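Local coordinates for F420-reducing hydrogenase, subunit beta (Methanothermobacter marburgensis, PDB 4OMF), which carries the FAD and a [4Fe-4S] cluster of the F420-reducing hydrogenase and probably passes electrons derived from hydrogen on to coenzyme F420, at residues Thr5-Val10 / Ala225-Phe230; Leu33-Asp38 / Lys231-Ala236; Phe138-Leu143 / Val153-Val158; Gln144-Glu149 / Gly166-Tyr171. All coordinates share one frame; numbering follows the deposited sequence.

Contact 1. Residues Thr5-Val10 / Ala225-Phe230; sequences TYKEIV and AGDSIF
Where helix 224-235 lies against the mixed beta sheet of the subunit, Lys-7 and Val-10 of the first strand and its lead-in meet Asp-227 and Phe-230, one turn apart on the helix. The lysine meets Asp-227 with its aliphatic part: Lys-7 CD comes to 3.6 Å from Asp-227 CB. The ammonium end runs on past, leaving Lys-7 NZ 6.0 Å from Asp-227 OD2, and has a long, weak ion pair with Asp-224. The carboxylate has its partners elsewhere: OD1 of Asp-227 accepts a hydrogen bond from Thr-221 OG1 and forms a salt bridge with Lys-231 NZ. Deeper in, the contact turns apolar. Val-10 CG2 reaches Phe-230 CE2 at 3.9 Å, approaching the ring obliquely. With its ring carbon CG anti to the backbone N (chi1 -179°), Phe-230 sends the ring down toward the sheet, where it also touches Val-219 and Phe-239. Strands 217-221 and 239-243, joined through helix 224-235, run parallel with strand 8-14 inserted antiparallel between them, so the helix packs across the inserted strand in a split beta-alpha-beta unit.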
loop_
_atom_site.group_PDB
_atom_site.type_symbol
_atom_site.label_atom_id
_atom_site.label_comp_id
_atom_site.label_asym_id
_atom_site.label_seq_id
_atom_site.Cartn_x
_atom_site.Cartn_y
_atom_site.Cartn_z
ATOM N N THR C 5 -20.411 32.680 16.131
ATOM C CA THR C 5 -21.802 33.087 16.124
ATOM C C THR C 5 -22.513 32.356 17.248
ATOM O O THR C 5 -22.340 31.138 17.393
ATOM C CB THR C 5 -22.448 32.772 14.769
ATOM O OG1 THR C 5 -21.727 33.465 13.741
ATOM C CG2 THR C 5 -23.913 33.189 14.746
ATOM N N TYR C 6 -23.274 33.084 18.070
ATOM C CA TYR C 6 -24.034 32.423 19.139
ATOM C C TYR C 6 -25.352 33.116 19.468
ATOM O O TYR C 6 -25.575 34.261 19.092
ATOM C CB TYR C 6 -23.199 32.318 20.418
ATOM C CG TYR C 6 -22.710 33.636 20.965
ATOM C CD1 TYR C 6 -21.435 34.110 20.658
ATOM C CD2 TYR C 6 -23.507 34.398 21.803
ATOM C CE1 TYR C 6 -20.976 35.315 21.161
ATOM C CE2 TYR C 6 -23.060 35.622 22.302
ATOM C CZ TYR C 6 -21.794 36.066 21.978
ATOM O OH TYR C 6 -21.339 37.255 22.475
ATOM N N LYS C 7 -26.209 32.414 20.196
ATOM C CA LYS C 7 -27.517 32.951 20.567
ATOM C C LYS C 7 -27.513 33.424 22.004
ATOM O O LYS C 7 -28.027 34.499 22.327
ATOM C CB LYS C 7 -28.606 31.894 20.356
ATOM C CG LYS C 7 -28.915 31.608 18.888
ATOM C CD LYS C 7 -30.008 30.559 18.723
ATOM C CE LYS C 7 -30.172 30.169 17.261
ATOM N NZ LYS C 7 -30.687 31.281 16.431
ATOM N N GLU C 8 -26.921 32.622 22.880
ATOM C CA GLU C 8 -26.845 32.989 24.291
ATOM C C GLU C 8 -25.635 32.347 24.956
ATOM O O GLU C 8 -25.218 31.270 24.559
ATOM C CB GLU C 8 -28.125 32.578 25.021
ATOM C CG GLU C 8 -28.215 33.175 26.423
ATOM C CD GLU C 8 -29.598 33.052 27.030
ATOM O OE1 GLU C 8 -30.507 32.559 26.333
ATOM O OE2 GLU C 8 -29.771 33.454 28.203
ATOM N N ILE C 9 -25.069 33.033 25.950
ATOM C CA ILE C 9 -24.001 32.482 26.777
ATOM C C ILE C 9 -24.411 32.549 28.245
ATOM O O ILE C 9 -24.788 33.619 28.735
ATOM C CB ILE C 9 -22.673 33.243 26.593
ATOM C CG1 ILE C 9 -22.254 33.227 25.114
ATOM C CG2 ILE C 9 -21.597 32.637 27.489
ATOM C CD1 ILE C 9 -20.939 33.945 24.841
ATOM N N VAL C 10 -24.337 31.408 28.935
ATOM C CA VAL C 10 -24.691 31.317 30.344
ATOM C C VAL C 10 -23.635 30.512 31.099
ATOM O O VAL C 10 -22.813 29.811 30.489
ATOM C CB VAL C 10 -26.072 30.639 30.555
ATOM C CG1 VAL C 10 -27.196 31.491 29.927
ATOM C CG2 VAL C 10 -26.082 29.188 30.005
ATOM N N ALA C 225 -31.084 24.054 16.835
ATOM C CA ALA C 225 -31.124 22.779 17.531
ATOM C C ALA C 225 -30.422 22.873 18.887
ATOM O O ALA C 225 -30.928 22.398 19.911
ATOM C CB ALA C 225 -30.482 21.698 16.672
ATOM N N GLY C 226 -29.257 23.497 18.891
ATOM C CA GLY C 226 -28.495 23.658 20.112
ATOM C C GLY C 226 -29.215 24.455 21.176
ATOM O O GLY C 226 -29.328 24.038 22.341
ATOM N N ASP C 227 -29.703 25.623 20.780
ATOM C CA ASP C 227 -30.382 26.495 21.706
ATOM C C ASP C 227 -31.666 25.842 22.215
ATOM O O ASP C 227 -31.960 25.877 23.407
ATOM C CB ASP C 227 -30.672 27.840 21.031
ATOM C CG ASP C 227 -31.194 28.882 21.998
ATOM O OD1 ASP C 227 -30.433 29.360 22.875
ATOM O OD2 ASP C 227 -32.369 29.248 21.864
ATOM N N SER C 228 -32.422 25.223 21.316
ATOM C CA SER C 228 -33.730 24.720 21.699
ATOM C C SER C 228 -33.595 23.504 22.603
ATOM O O SER C 228 -34.326 23.374 23.571
ATOM C CB SER C 228 -34.569 24.398 20.462
ATOM O OG SER C 228 -34.581 23.017 20.206
ATOM N N ILE C 229 -32.649 22.618 22.305
ATOM C CA ILE C 229 -32.461 21.426 23.131
ATOM C C ILE C 229 -31.928 21.793 24.519
ATOM O O ILE C 229 -32.393 21.260 25.521
ATOM C CB ILE C 229 -31.508 20.401 22.457
ATOM C CG1 ILE C 229 -32.119 19.871 21.147
ATOM C CG2 ILE C 229 -31.221 19.243 23.397
ATOM C CD1 ILE C 229 -31.220 18.921 20.366
ATOM N N PHE C 230 -30.961 22.703 24.585
ATOM C CA PHE C 230 -30.437 23.117 25.878
ATOM C C PHE C 230 -31.499 23.879 26.691
ATOM O O PHE C 230 -31.654 23.632 27.891
ATOM C CB PHE C 230 -29.164 23.953 25.713
ATOM C CG PHE C 230 -28.565 24.390 27.032
ATOM C CD1 PHE C 230 -27.925 23.473 27.855
ATOM C CD2 PHE C 230 -28.666 25.705 27.460
ATOM C CE1 PHE C 230 -27.381 23.863 29.076
ATOM C CE2 PHE C 230 -28.128 26.100 28.675
ATOM C CZ PHE C 230 -27.482 25.168 29.485
#

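Contact 2. Residues Leu33-Asp38 / Lys231-Ala236; sequences LAYALD and KQAVEA
Tyr-35 of helix 28-39 lays its ring against Ala-233 of helix 224-235, the centre of a helix-helix packing contact between two helices that also cover strands of the mixed sheet. The tight part is a CH-pi contact: Ala-233 CA stands 4.0 Å from the centroid of the Tyr-35 ring, only 9° off the ring normal, and Ala-233 CB touches CD2 of Tyr-35 at 3.8 Å. A small residue suits this place, since the ring can then lie almost on the backbone of the opposing helix; the CA atoms of Tyr-35 and Ala-233 are 6.6 Å apart. A chi1 of 171° sets the tyrosine ring trans to its own amide nitrogen and carries it across to the other helix. Both residues are buried, and Tyr-35 leans on Leu-238 while Ala-233 packs on Phe-239. Toward solvent the fit slackens at exposed Ala-236, just past the last helical turn, which brings its CB no nearer than 4.2 Å to Tyr-35 CE1, oblique to the ring. At the phenol end the contact becomes polar instead, where partly exposed Gln-232 crosses the tyrosine at about a right angle. An alanine here in place of Tyr-35 would take away the face over Ala-233, and the helices would probably be left with a gap and the Gln-232 amide without its acceptor. That amide donates through NE2 to Tyr-35 OH at 3.1 Å, on a bent path of 141° at the hydrogen, with the phenol oxygen tilted out of the amide plane.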
loop_
_atom_site.group_PDB
_atom_site.type_symbol
_atom_site.label_atom_id
_atom_site.label_comp_id
_atom_site.label_asym_id
_atom_site.label_seq_id
_atom_site.Cartn_x
_atom_site.Cartn_y
_atom_site.Cartn_z
ATOM N N LEU C 33 -26.655 15.134 26.727
ATOM C CA LEU C 33 -26.794 13.916 25.935
ATOM C C LEU C 33 -27.779 12.982 26.617
ATOM O O LEU C 33 -28.583 12.312 25.961
ATOM C CB LEU C 33 -25.439 13.209 25.738
ATOM C CG LEU C 33 -24.470 13.970 24.821
ATOM C CD1 LEU C 33 -23.094 13.289 24.821
ATOM C CD2 LEU C 33 -25.023 14.097 23.420
ATOM N N ALA C 34 -27.730 12.943 27.943
ATOM C CA ALA C 34 -28.646 12.068 28.685
ATOM C C ALA C 34 -30.085 12.539 28.525
ATOM O O ALA C 34 -31.005 11.732 28.387
ATOM C CB ALA C 34 -28.271 12.011 30.165
ATOM N N TYR C 35 -30.282 13.852 28.539
ATOM C CA TYR C 35 -31.617 14.405 28.378
ATOM C C TYR C 35 -32.148 14.096 26.975
ATOM O O TYR C 35 -33.301 13.673 26.812
ATOM C CB TYR C 35 -31.612 15.915 28.613
ATOM C CG TYR C 35 -32.917 16.550 28.239
ATOM C CD1 TYR C 35 -34.031 16.376 29.048
ATOM C CD2 TYR C 35 -33.049 17.303 27.077
ATOM C CE1 TYR C 35 -35.241 16.939 28.729
ATOM C CE2 TYR C 35 -34.267 17.871 26.742
ATOM C CZ TYR C 35 -35.358 17.681 27.580
ATOM O OH TYR C 35 -36.582 18.226 27.281
ATOM N N ALA C 36 -31.312 14.345 25.971
ATOM C CA ALA C 36 -31.693 14.092 24.573
ATOM C C ALA C 36 -32.028 12.619 24.348
ATOM O O ALA C 36 -32.989 12.283 23.645
ATOM C CB ALA C 36 -30.575 14.536 23.632
ATOM N N LEU C 37 -31.235 11.735 24.956
ATOM C CA LEU C 37 -31.493 10.290 24.868
ATOM C C LEU C 37 -32.841 9.928 25.509
ATOM O O LEU C 37 -33.678 9.254 24.891
ATOM C CB LEU C 37 -30.351 9.515 25.525
ATOM C CG LEU C 37 -30.408 7.990 25.460
ATOM C CD1 LEU C 37 -30.354 7.506 24.012
ATOM C CD2 LEU C 37 -29.273 7.386 26.272
ATOM N N ASP C 38 -33.068 10.400 26.735
ATOM C CA ASP C 38 -34.314 10.106 27.435
ATOM C C ASP C 38 -35.536 10.665 26.719
ATOM O O ASP C 38 -36.610 10.075 26.785
ATOM C CB ASP C 38 -34.277 10.657 28.864
ATOM C CG ASP C 38 -35.528 10.326 29.653
ATOM O OD1 ASP C 38 -35.734 9.136 29.982
ATOM O OD2 ASP C 38 -36.301 11.262 29.959
ATOM N N LYS C 231 -32.254 24.777 26.055
ATOM C CA LYS C 231 -33.317 25.487 26.759
ATOM C C LYS C 231 -34.364 24.517 27.313
ATOM O O LYS C 231 -34.846 24.694 28.444
ATOM C CB LYS C 231 -34.003 26.521 25.850
ATOM C CG LYS C 231 -33.171 27.757 25.496
ATOM C CD LYS C 231 -32.731 28.546 26.725
ATOM C CE LYS C 231 -32.383 30.005 26.370
ATOM N NZ LYS C 231 -31.206 30.129 25.444
ATOM N N GLN C 232 -34.719 23.509 26.517
ATOM C CA GLN C 232 -35.633 22.436 26.953
ATOM C C GLN C 232 -35.169 21.755 28.234
ATOM O O GLN C 232 -35.975 21.494 29.125
ATOM C CB GLN C 232 -35.781 21.362 25.871
ATOM C CG GLN C 232 -36.947 21.522 24.930
ATOM C CD GLN C 232 -37.032 20.365 23.950
ATOM O OE1 GLN C 232 -36.814 20.543 22.752
ATOM N NE2 GLN C 232 -37.321 19.162 24.460
ATOM N N ALA C 233 -33.876 21.423 28.297
ATOM C CA ALA C 233 -33.320 20.720 29.449
ATOM C C ALA C 233 -33.349 21.602 30.690
ATOM O O ALA C 233 -33.628 21.128 31.783
ATOM C CB ALA C 233 -31.898 20.249 29.158
ATOM N N VAL C 234 -33.065 22.888 30.510
ATOM C CA VAL C 234 -33.118 23.836 31.607
ATOM C C VAL C 234 -34.532 23.928 32.135
ATOM O O VAL C 234 -34.762 23.852 33.340
ATOM C CB VAL C 234 -32.663 25.236 31.177
ATOM C CG1 VAL C 234 -32.854 26.236 32.330
ATOM C CG2 VAL C 234 -31.213 25.197 30.692
ATOM N N GLU C 235 -35.476 24.100 31.214
ATOM C CA GLU C 235 -36.885 24.212 31.576
ATOM C C GLU C 235 -37.337 22.947 32.307
ATOM O O GLU C 235 -38.182 23.003 33.194
ATOM C CB GLU C 235 -37.742 24.474 30.326
ATOM C CG GLU C 235 -39.251 24.416 30.556
ATOM C CD GLU C 235 -39.760 25.454 31.553
ATOM O OE1 GLU C 235 -39.085 26.491 31.753
ATOM O OE2 GLU C 235 -40.846 25.230 32.140
ATOM N N ALA C 236 -36.739 21.808 31.961
ATOM C CA ALA C 236 -37.098 20.559 32.618
ATOM C C ALA C 236 -36.365 20.399 33.958
ATOM O O ALA C 236 -36.548 19.414 34.661
ATOM C CB ALA C 236 -36.812 19.392 31.710
#

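Contact 3. Residues Phe138-Leu143 / Val153-Val158; sequences FPYTSL and VSMELV
Met-155 and Tyr-140 make a Met-aromatic contact, by which the loop after helix 140-150 folds back onto the first turn of that helix. The two side chains come from opposite directions, and the methionine can be followed atom by atom. Its CB lies 3.8 Å from Tyr-140 OH, and CG is nearer, 3.5 Å from the same OH. Bends at chi2 (-58°) and again at chi3 then turn SD and CE back toward the ring. SD sits obliquely to the aromatic group, 5.5 Å from the centroid of the Tyr-140 ring, and also packs on Ile-147, further along the helix. The tip, CE, touches Tyr-140 CE2 at 3.9 Å. The phenol oxygen that meets CB and CG makes its hydrogen bond to Phe-54 O, in the turn joining strands 44-51 and 56-62, and the neighbouring Trp-55 packs against the methionine; the contact thus brings helix, loop and hairpin turn together. A phenylalanine in place of Tyr-140 would lack the hydroxyl, and the carbonyl of Phe-54 would probably lose this donor and Met-155 CG part of its cover. Leu-143, one turn along the helix, closes the buried patch more distantly, its CB 4.4 Å from the CE of Met-155.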
loop_
_atom_site.group_PDB
_atom_site.type_symbol
_atom_site.label_atom_id
_atom_site.label_comp_id
_atom_site.label_asym_id
_atom_site.label_seq_id
_atom_site.Cartn_x
_atom_site.Cartn_y
_atom_site.Cartn_z
ATOM N N PHE C 138 -2.640 16.175 23.569
ATOM C CA PHE C 138 -1.337 15.538 23.833
ATOM C C PHE C 138 -1.268 14.075 23.400
ATOM O O PHE C 138 -2.205 13.313 23.605
ATOM C CB PHE C 138 -0.996 15.607 25.340
ATOM C CG PHE C 138 -0.914 16.999 25.882
ATOM C CD1 PHE C 138 0.259 17.739 25.755
ATOM C CD2 PHE C 138 -2.010 17.586 26.498
ATOM C CE1 PHE C 138 0.345 19.047 26.234
ATOM C CE2 PHE C 138 -1.934 18.895 26.973
ATOM C CZ PHE C 138 -0.748 19.621 26.843
ATOM N N PRO C 139 -0.139 13.668 22.798
ATOM C CA PRO C 139 0.040 12.217 22.661
ATOM C C PRO C 139 0.060 11.581 24.062
ATOM O O PRO C 139 0.381 12.242 25.056
ATOM C CB PRO C 139 1.387 12.076 21.945
ATOM C CG PRO C 139 1.665 13.440 21.343
ATOM C CD PRO C 139 0.976 14.443 22.222
ATOM N N TYR C 140 -0.297 10.310 24.140
ATOM C CA TYR C 140 -0.374 9.626 25.421
ATOM C C TYR C 140 0.980 9.635 26.156
ATOM O O TYR C 140 1.033 9.816 27.381
ATOM C CB TYR C 140 -0.861 8.189 25.231
ATOM C CG TYR C 140 -1.141 7.457 26.542
ATOM C CD1 TYR C 140 -0.343 6.384 26.956
ATOM C CD2 TYR C 140 -2.199 7.845 27.356
ATOM C CE1 TYR C 140 -0.599 5.704 28.151
ATOM C CE2 TYR C 140 -2.470 7.176 28.563
ATOM C CZ TYR C 140 -1.655 6.116 28.950
ATOM O OH TYR C 140 -1.918 5.439 30.110
ATOM N N THR C 141 2.077 9.486 25.412
ATOM C CA THR C 141 3.401 9.493 26.033
ATOM C C THR C 141 3.727 10.834 26.687
ATOM O O THR C 141 4.443 10.875 27.681
ATOM C CB THR C 141 4.515 9.159 25.029
ATOM O OG1 THR C 141 4.247 9.863 23.811
ATOM C CG2 THR C 141 4.574 7.655 24.770
ATOM N N SER C 142 3.195 11.925 26.136
ATOM C CA SER C 142 3.376 13.222 26.765
ATOM C C SER C 142 2.653 13.261 28.100
ATOM O O SER C 142 3.202 13.747 29.075
ATOM C CB SER C 142 2.873 14.349 25.861
ATOM O OG SER C 142 3.794 14.533 24.800
ATOM N N LEU C 143 1.428 12.739 28.156
ATOM C CA LEU C 143 0.760 12.653 29.467
ATOM C C LEU C 143 1.593 11.842 30.447
ATOM O O LEU C 143 1.740 12.222 31.610
ATOM C CB LEU C 143 -0.634 12.052 29.350
ATOM C CG LEU C 143 -1.706 12.887 28.666
ATOM C CD1 LEU C 143 -3.070 12.195 28.860
ATOM C CD2 LEU C 143 -1.718 14.296 29.239
ATOM N N VAL C 153 4.187 10.076 39.932
ATOM C CA VAL C 153 3.210 9.040 40.271
ATOM C C VAL C 153 3.055 8.128 39.053
ATOM O O VAL C 153 4.049 7.828 38.391
ATOM C CB VAL C 153 1.858 9.645 40.745
ATOM C CG1 VAL C 153 2.068 10.323 42.104
ATOM C CG2 VAL C 153 1.308 10.654 39.734
ATOM N N SER C 154 1.844 7.667 38.767
ATOM C CA SER C 154 1.606 6.834 37.582
ATOM C C SER C 154 0.199 7.077 37.069
ATOM O O SER C 154 -0.608 7.711 37.739
ATOM C CB SER C 154 1.799 5.360 37.892
ATOM O OG SER C 154 0.742 4.868 38.712
ATOM N N MET C 155 -0.099 6.560 35.886
ATOM C CA MET C 155 -1.388 6.828 35.269
ATOM C C MET C 155 -2.501 6.230 36.147
ATOM O O MET C 155 -3.582 6.810 36.288
ATOM C CB MET C 155 -1.418 6.274 33.833
ATOM C CG MET C 155 -0.341 6.893 32.925
ATOM S SD MET C 155 -0.447 8.702 32.791
ATOM C CE MET C 155 -2.044 8.893 32.020
ATOM N N GLU C 156 -2.210 5.096 36.774
ATOM C CA GLU C 156 -3.195 4.400 37.578
ATOM C C GLU C 156 -3.535 5.160 38.864
ATOM O O GLU C 156 -4.630 5.008 39.399
ATOM C CB GLU C 156 -2.683 2.983 37.894
ATOM C CG GLU C 156 -3.603 2.105 38.725
ATOM C CD GLU C 156 -2.942 0.786 39.126
ATOM O OE1 GLU C 156 -1.706 0.772 39.353
ATOM O OE2 GLU C 156 -3.661 -0.236 39.206
ATOM N N LEU C 157 -2.594 5.965 39.373
ATOM C CA LEU C 157 -2.840 6.764 40.583
ATOM C C LEU C 157 -3.658 8.030 40.318
ATOM O O LEU C 157 -4.111 8.672 41.261
ATOM C CB LEU C 157 -1.515 7.158 41.251
ATOM C CG LEU C 157 -0.988 6.217 42.345
ATOM C CD1 LEU C 157 -0.710 4.847 41.774
ATOM C CD2 LEU C 157 0.269 6.794 42.967
ATOM N N VAL C 158 -3.838 8.400 39.048
ATOM C CA VAL C 158 -4.600 9.622 38.707
ATOM C C VAL C 158 -6.115 9.379 38.745
ATOM O O VAL C 158 -6.633 8.543 37.992
ATOM C CB VAL C 158 -4.188 10.156 37.316
ATOM C CG1 VAL C 158 -5.084 11.310 36.885
ATOM C CG2 VAL C 158 -2.701 10.587 37.346
#

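Contact 4. Residues Gln144-Glu149 / Gly166-Tyr171; sequences QTFICE and GKFWVY
Phe-146 turns an edge of its ring into the face of Phe-168, and Ile-147 follows as a second bump beside it. The leading atom of the first is CD1: it stands over the middle of the Phe-168 ring, 4.1 Å above the plane. The ring centroids are 5.3 Å apart and the planes 63° from each other, a tilted edge-to-face (T-shaped) pair. Behind that edge the base of the same side chain fills in, with Phe-146 CB 4.1 Å from Phe-168 CE2. Ile-147 is received by a shallow notch on one face of the strand, where the side chains of Phe-168 and Val-170 meet. Ile-147 CG1 sits over this seam, 3.9 Å from Val-170 CG1. From the ring's edge, Phe-168 CE2 lies 4.3 Å from Ile-147 CG1. The contact is a helix lying on a sheet: helix 140-150 covers the antiparallel sheet of strands 160-164, 167-171 and 176-180, and the axes of helix 144-149 and the middle strand pass 10.2 Å apart at -49°. A chi1 of -178° carries the Phe-168 ring out from the strand toward the helix, and chi2 turns its face to Phe-146. Around this buried surface, Phe-146 is also met edge-to-face by Phe-138 and Tyr-187, Phe-168 rests on Ile-163, and Ile-147 packs on Met-161. Thr-145 and Glu-149 on the same helix hydrogen-bond to other protein chains of the assembly.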
loop_
_atom_site.group_PDB
_atom_site.type_symbol
_atom_site.label_atom_id
_atom_site.label_comp_id
_atom_site.label_asym_id
_atom_site.label_seq_id
_atom_site.Cartn_x
_atom_site.Cartn_y
_atom_site.Cartn_z
ATOM N N GLN C 144 2.173 10.740 29.975
ATOM C CA GLN C 144 3.031 9.942 30.839
ATOM C C GLN C 144 4.238 10.726 31.340
ATOM O O GLN C 144 4.628 10.581 32.499
ATOM C CB GLN C 144 3.492 8.671 30.110
ATOM C CG GLN C 144 2.424 7.604 30.044
ATOM C CD GLN C 144 2.845 6.439 29.191
ATOM O OE1 GLN C 144 3.418 6.632 28.119
ATOM N NE2 GLN C 144 2.578 5.212 29.661
ATOM N N THR C 145 4.843 11.540 30.476
ATOM C CA THR C 145 5.951 12.391 30.921
ATOM C C THR C 145 5.498 13.328 32.045
ATOM O O THR C 145 6.178 13.448 33.059
ATOM C CB THR C 145 6.541 13.246 29.781
ATOM O OG1 THR C 145 7.099 12.386 28.778
ATOM C CG2 THR C 145 7.669 14.153 30.324
ATOM N N PHE C 146 4.337 13.957 31.872
ATOM C CA PHE C 146 3.821 14.845 32.911
ATOM C C PHE C 146 3.621 14.079 34.211
ATOM O O PHE C 146 4.081 14.506 35.266
ATOM C CB PHE C 146 2.489 15.490 32.498
ATOM C CG PHE C 146 2.539 16.233 31.183
ATOM C CD1 PHE C 146 1.377 16.494 30.484
ATOM C CD2 PHE C 146 3.739 16.680 30.661
ATOM C CE1 PHE C 146 1.412 17.174 29.272
ATOM C CE2 PHE C 146 3.776 17.347 29.451
ATOM C CZ PHE C 146 2.616 17.597 28.761
ATOM N N ILE C 147 2.941 12.934 34.115
ATOM C CA ILE C 147 2.385 12.245 35.292
ATOM C C ILE C 147 3.353 11.238 35.922
ATOM O O ILE C 147 3.532 11.228 37.136
ATOM C CB ILE C 147 1.063 11.534 34.903
ATOM C CG1 ILE C 147 -0.023 12.584 34.640
ATOM C CG2 ILE C 147 0.635 10.520 35.971
ATOM C CD1 ILE C 147 -1.215 12.078 33.847
ATOM N N CYS C 148 3.990 10.417 35.089
ATOM C CA CYS C 148 4.882 9.373 35.584
ATOM C C CYS C 148 6.299 9.860 35.850
ATOM O O CYS C 148 6.978 9.329 36.726
ATOM C CB CYS C 148 4.928 8.197 34.606
ATOM S SG CYS C 148 3.326 7.479 34.223
ATOM N N GLU C 149 6.751 10.849 35.085
ATOM C CA GLU C 149 8.140 11.292 35.183
ATOM C C GLU C 149 8.224 12.588 35.991
ATOM O O GLU C 149 8.841 12.603 37.049
ATOM C CB GLU C 149 8.756 11.477 33.793
ATOM C CG GLU C 149 8.602 10.250 32.898
ATOM C CD GLU C 149 9.438 9.056 33.350
ATOM O OE1 GLU C 149 8.999 7.917 33.117
ATOM O OE2 GLU C 149 10.538 9.247 33.909
ATOM N N GLY C 166 -3.414 28.438 34.684
ATOM C CA GLY C 166 -2.001 28.410 34.380
ATOM C C GLY C 166 -1.308 27.100 34.706
ATOM O O GLY C 166 -0.090 27.030 34.648
ATOM N N LYS C 167 -2.081 26.063 35.031
ATOM C CA LYS C 167 -1.489 24.801 35.493
ATOM C C LYS C 167 -2.153 23.590 34.887
ATOM O O LYS C 167 -3.316 23.645 34.488
ATOM C CB LYS C 167 -1.572 24.691 37.023
ATOM C CG LYS C 167 -0.893 25.817 37.784
ATOM C CD LYS C 167 -1.161 25.716 39.278
ATOM C CE LYS C 167 -0.610 26.928 40.014
ATOM N NZ LYS C 167 -0.797 26.776 41.479
ATOM N N PHE C 168 -1.384 22.507 34.813
ATOM C CA PHE C 168 -1.889 21.153 34.581
ATOM C C PHE C 168 -2.042 20.522 35.962
ATOM O O PHE C 168 -1.116 20.594 36.766
ATOM C CB PHE C 168 -0.901 20.371 33.709
ATOM C CG PHE C 168 -1.341 18.980 33.355
ATOM C CD1 PHE C 168 -2.163 18.758 32.263
ATOM C CD2 PHE C 168 -0.886 17.894 34.080
ATOM C CE1 PHE C 168 -2.561 17.463 31.923
ATOM C CE2 PHE C 168 -1.287 16.601 33.752
ATOM C CZ PHE C 168 -2.127 16.393 32.680
ATOM N N TRP C 169 -3.213 19.944 36.242
ATOM C CA TRP C 169 -3.539 19.406 37.563
ATOM C C TRP C 169 -3.775 17.896 37.545
ATOM O O TRP C 169 -4.505 17.383 36.683
ATOM C CB TRP C 169 -4.808 20.062 38.114
ATOM C CG TRP C 169 -4.817 21.562 38.130
ATOM C CD1 TRP C 169 -4.880 22.395 37.050
ATOM C CD2 TRP C 169 -4.824 22.402 39.290
ATOM N NE1 TRP C 169 -4.887 23.708 37.469
ATOM C CE2 TRP C 169 -4.848 23.740 38.839
ATOM C CE3 TRP C 169 -4.776 22.154 40.664
ATOM C CZ2 TRP C 169 -4.851 24.831 39.717
ATOM C CZ3 TRP C 169 -4.772 23.238 41.540
ATOM C CH2 TRP C 169 -4.803 24.562 41.058
ATOM N N VAL C 170 -3.221 17.189 38.524
ATOM C CA VAL C 170 -3.596 15.784 38.689
ATOM C C VAL C 170 -4.048 15.552 40.119
ATOM O O VAL C 170 -3.409 15.982 41.055
ATOM C CB VAL C 170 -2.447 14.804 38.291
ATOM C CG1 VAL C 170 -1.900 15.145 36.900
ATOM C CG2 VAL C 170 -1.336 14.820 39.271
ATOM N N TYR C 171 -5.202 14.913 40.253
ATOM C CA TYR C 171 -5.746 14.552 41.551
ATOM C C TYR C 171 -5.507 13.065 41.814
ATOM O O TYR C 171 -5.869 12.223 40.987
ATOM C CB TYR C 171 -7.238 14.864 41.585
ATOM C CG TYR C 171 -7.501 16.343 41.466
ATOM C CD1 TYR C 171 -7.632 17.130 42.599
ATOM C CD2 TYR C 171 -7.589 16.957 40.224
ATOM C CE1 TYR C 171 -7.861 18.496 42.500
ATOM C CE2 TYR C 171 -7.816 18.315 40.115
ATOM C CZ TYR C 171 -7.954 19.078 41.253
ATOM O OH TYR C 171 -8.187 20.435 41.148
#

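The four contacts fall into two pairs on opposite sides of the chain's centre. Contacts 1 and 2 share helix 224-235, which has the mixed sheet on one flank and helix 28-39 on another; Glu-8 OE1 and Lys-231 NZ, 2.7 Å apart, form a salt bridge between them. Both are partly buried, and each mixes apolar packing with polar groups near the surface. Contacts 3 and 4 share helix 140-150 and are buried; their chemistry is aromatic, aliphatic and sulfur. A probable hydrogen bond joins them, from Val-153 N to Ile-147 O at 3.1 Å. Both are nested in the long loops closed by contacts 1 and 2, whose centres lie about 34 to 35 Å away.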